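Local coordinates for protein KLLA0C04147p (Kluyveromyces lactis, PDB 5H2A) that probably binds and transfers sterols as a yeast oxysterol-binding-protein relative, of which this chain is the N-terminal ankyrin-repeat domain, at residues A[25-28]-A[29-32]; A[69-72]-A[73-77]. All blocks are in the same frame, centred on the assembly; numbering follows the deposited sequence.

Contact 1. Residues A[25-28]-A[29-32]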
# COMPACT_ATOMS: atom_id res chain seq x y z
N GLN A 25 -21.67 -18.59 13.97
CA GLN A 25 -22.96 -18.59 14.64
C GLN A 25 -23.26 -17.32 15.41
O GLN A 25 -24.43 -17.05 15.71
CB GLN A 25 -23.05 -19.76 15.64
CG GLN A 25 -22.91 -21.15 15.03
CD GLN A 25 -24.01 -21.45 14.03
OE1 GLN A 25 -25.19 -21.50 14.38
NE2 GLN A 25 -23.63 -21.65 12.77
N SER A 26 -22.25 -16.54 15.77
CA SER A 26 -22.39 -15.49 16.77
C SER A 26 -22.24 -14.11 16.13
O SER A 26 -21.92 -13.96 14.95
CB SER A 26 -21.38 -15.70 17.89
OG SER A 26 -21.63 -16.95 18.51
N ASN A 27 -22.52 -13.07 16.94
CA ASN A 27 -22.44 -11.70 16.46
C ASN A 27 -21.19 -11.03 17.03
O ASN A 27 -20.35 -11.67 17.67
CB ASN A 27 -23.72 -10.92 16.82
CG ASN A 27 -23.93 -10.75 18.31
OD1 ASN A 27 -23.04 -11.02 19.12
ND2 ASN A 27 -25.13 -10.30 18.70
N PHE A 28 -21.06 -9.73 16.80
CA PHE A 28 -19.80 -9.05 17.11
C PHE A 28 -19.57 -8.96 18.61
O PHE A 28 -18.46 -9.21 19.08
CB PHE A 28 -19.77 -7.66 16.47
CG PHE A 28 -18.51 -6.87 16.79
CD1 PHE A 28 -17.29 -7.20 16.17
CD2 PHE A 28 -18.54 -5.82 17.70
CE1 PHE A 28 -16.13 -6.47 16.48
CE2 PHE A 28 -17.39 -5.09 17.99
CZ PHE A 28 -16.19 -5.42 17.38
N GLN A 29 -20.60 -8.61 19.39
CA GLN A 29 -20.39 -8.52 20.83
C GLN A 29 -20.04 -9.88 21.44
O GLN A 29 -19.24 -9.96 22.37
CB GLN A 29 -21.62 -7.91 21.52
CG GLN A 29 -22.87 -8.81 21.49
CD GLN A 29 -24.14 -8.03 21.83
OE1 GLN A 29 -24.71 -7.34 20.98
NE2 GLN A 29 -24.56 -8.13 23.07
N GLN A 30 -20.59 -10.97 20.88
CA GLN A 30 -20.20 -12.30 21.33
C GLN A 30 -18.76 -12.62 20.95
O GLN A 30 -18.03 -13.27 21.71
CB GLN A 30 -21.16 -13.34 20.76
CG GLN A 30 -22.52 -13.27 21.45
CD GLN A 30 -23.62 -14.01 20.72
OE1 GLN A 30 -23.67 -14.04 19.49
NE2 GLN A 30 -24.55 -14.59 21.49
N LEU A 31 -18.34 -12.21 19.75
CA LEU A 31 -16.95 -12.39 19.34
C LEU A 31 -16.00 -11.63 20.27
O LEU A 31 -14.98 -12.16 20.71
CB LEU A 31 -16.78 -11.92 17.88
CG LEU A 31 -15.34 -11.91 17.35
CD1 LEU A 31 -14.75 -13.34 17.36
CD2 LEU A 31 -15.30 -11.30 15.95
N CYS A 32 -16.34 -10.37 20.58
CA CYS A 32 -15.52 -9.61 21.54
C CYS A 32 -15.38 -10.36 22.86
O CYS A 32 -14.28 -10.46 23.42
CB CYS A 32 -16.12 -8.22 21.78
SG CYS A 32 -15.99 -7.09 20.39
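Ser26 meets Gln30 where the chain leaves helix 12-25 and enters helix 28-38, a start closed by a capping box between Asn27 and Gln30. CB of Ser26 lies 3.2 Å from OE1 of Gln30, against the end of the extended glutamine chain. Asn27 is the N-cap. With its CG set between the backbone N and the carbonyl carbon (chi1 65°), the side chain folds forward over the first turn, and OD1 accepts from Gln30 N at 3.0 Å, nearly in line with its C=O bond. In return, OE1 of Gln30 takes the N-H of Asn27 at 3.0 Å, in the carbonyl plane, while the two amide planes stand 53° apart. Asn27 O then receives Leu31 N, one turn on. Phe28 follows, its ring packed on Trp74 of helix 64-74 as well as on Cys32. The ring carries a Cys sulfur-aromatic contact: SG of Cys32 sits over one face, 3.7 Å from the centroid and 25° off the normal. Cutting this side chain back to an alanine is likely to leave the Cys32 sulfur without its aromatic partner and open a gap against Trp74. The sulfur is shifted toward the ring's rim, with SG 3.4 Å from CE2 of Phe28.

Contact 2. Residues A[69-72]-A[73-77]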
# COMPACT_ATOMS: atom_id res chain seq x y z
N ASP A 69 -18.80 -5.40 10.85
CA ASP A 69 -18.52 -4.96 12.21
C ASP A 69 -17.04 -5.10 12.55
O ASP A 69 -16.45 -4.23 13.21
CB ASP A 69 -19.37 -5.76 13.21
CG ASP A 69 -20.83 -5.33 13.23
OD1 ASP A 69 -21.13 -4.18 12.84
OD2 ASP A 69 -21.70 -6.15 13.64
N ILE A 70 -16.44 -6.24 12.18
CA ILE A 70 -15.01 -6.44 12.42
C ILE A 70 -14.20 -5.37 11.70
O ILE A 70 -13.26 -4.78 12.26
CB ILE A 70 -14.58 -7.85 11.98
CG1 ILE A 70 -15.16 -8.92 12.92
CG2 ILE A 70 -13.05 -7.96 11.92
CD1 ILE A 70 -15.10 -10.33 12.29
N VAL A 71 -14.53 -5.12 10.43
CA VAL A 71 -13.78 -4.14 9.64
C VAL A 71 -13.95 -2.75 10.24
O VAL A 71 -12.97 -2.01 10.42
CB VAL A 71 -14.24 -4.17 8.17
CG1 VAL A 71 -13.72 -2.92 7.41
CG2 VAL A 71 -13.79 -5.48 7.48
N GLN A 72 -15.19 -2.37 10.58
CA GLN A 72 -15.43 -1.03 11.08
C GLN A 72 -14.77 -0.81 12.44
O GLN A 72 -14.23 0.27 12.70
CB GLN A 72 -16.93 -0.76 11.16
CG GLN A 72 -17.27 0.65 11.62
CD GLN A 72 -16.53 1.72 10.82
OE1 GLN A 72 -16.69 1.82 9.60
NE2 GLN A 72 -15.72 2.53 11.51
N ASN A 73 -14.80 -1.81 13.30
CA ASN A 73 -14.37 -1.61 14.69
C ASN A 73 -12.91 -1.95 14.96
O ASN A 73 -12.34 -1.40 15.92
CB ASN A 73 -15.26 -2.42 15.62
CG ASN A 73 -16.67 -1.89 15.65
OD1 ASN A 73 -16.88 -0.70 15.89
ND2 ASN A 73 -17.64 -2.73 15.32
N TRP A 74 -12.29 -2.84 14.19
CA TRP A 74 -10.93 -3.27 14.49
C TRP A 74 -9.89 -2.96 13.42
O TRP A 74 -8.72 -3.29 13.63
CB TRP A 74 -10.89 -4.79 14.74
CG TRP A 74 -11.62 -5.27 15.98
CD1 TRP A 74 -12.18 -4.52 16.96
CD2 TRP A 74 -11.87 -6.64 16.31
NE1 TRP A 74 -12.77 -5.36 17.92
CE2 TRP A 74 -12.58 -6.66 17.53
CE3 TRP A 74 -11.54 -7.86 15.69
CZ2 TRP A 74 -12.98 -7.86 18.14
CZ3 TRP A 74 -11.94 -9.06 16.31
CH2 TRP A 74 -12.65 -9.05 17.52
N THR A 75 -10.24 -2.38 12.26
CA THR A 75 -9.24 -2.25 11.20
C THR A 75 -8.99 -0.83 10.71
O THR A 75 -8.18 -0.65 9.79
CB THR A 75 -9.60 -3.11 9.97
OG1 THR A 75 -10.63 -2.47 9.20
CG2 THR A 75 -10.07 -4.49 10.38
N THR A 76 -9.65 0.17 11.26
CA THR A 76 -9.40 1.53 10.79
C THR A 76 -8.24 2.16 11.57
O THR A 76 -7.84 1.67 12.63
CB THR A 76 -10.65 2.40 10.93
OG1 THR A 76 -10.87 2.67 12.32
CG2 THR A 76 -11.87 1.70 10.35
N LYS A 77 -7.71 3.26 11.02
CA LYS A 77 -6.59 3.96 11.67
C LYS A 77 -6.89 4.28 13.12
O LYS A 77 -5.98 4.29 13.95
CB LYS A 77 -6.25 5.26 10.92
CG LYS A 77 -5.43 5.06 9.68
CD LYS A 77 -4.05 4.55 10.07
CE LYS A 77 -3.30 4.03 8.84
NZ LYS A 77 -4.06 4.43 7.60
O HOH W 1 -11.51 0.35 13.53
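Residues 69-72 and 73-77 run as one continuous backbone through the last turn of helix 64-74 and out of it. Asn73 N donates to Asp69 O and Trp74 N to Ile70 O, both at 2.9 Å. The next bond of the series, Thr75 N to Val71 O, is weak at 3.3 Å, and Thr75 is where the chain leaves helical geometry. Beyond it a water continues the pattern, donating to Gln72 O and accepting from Thr76 N at 2.9 Å.

Two of these carbonyl oxygens, of Val71 and Asp69, take a second donor from a side chain. The hydroxyl of Thr75 donates to Val71 O at 2.7 Å, in the carbonyl plane and on a lone pair; chi1 of 78° places OG1 between the backbone N and the carbonyl carbon, folded back over the preceding turn. The same OG1 bonds to His117, which ties the helix end to a later loop. At the start of the turn, ND2 of Asn73 adds a weak, bent bond to Asp69 O, so this oxygen is gripped by both the backbone and the side chain of one residue. Trp74 lies obliquely across Ile70, whose CG2 comes 4.1 Å from CE3 of the indole. Both residues are buried: Ile70 also packs on helix 54-61, and Trp74 reaches Leu84 and Ile86. On the exposed flank, the methyl CG2 of Thr76 rests 3.6 Å from Gln72 O. This is a helix C-terminus at which alpha-helical bonding gives way to a threonine hydroxyl and a bridging water, at the end of a helix in the helical stack of the ankyrin domain.

Contact 1 comes first along the chain, at the start of helix 28-38, and contact 2 follows at the end of helix 64-74; their centres lie about 14 Å apart. The two helices pack directly. Phe28 CZ comes 3.5 Å from Trp74 NE1, the ring planes inclined at about 55°, and CE2 of Phe28 is 3.6 Å from ND2 of Asn73. Deeper in the interface, CD2 of Leu31 reaches CD1 of Ile70; Leu31 also packs on Leu19, Cys22 and Leu23 of helix 12-25, so it links three helices. A helix beginning thus lies against a helix ending, joining helix 28-38 to helix 64-74 in the N-terminal part of the helical ankyrin domain.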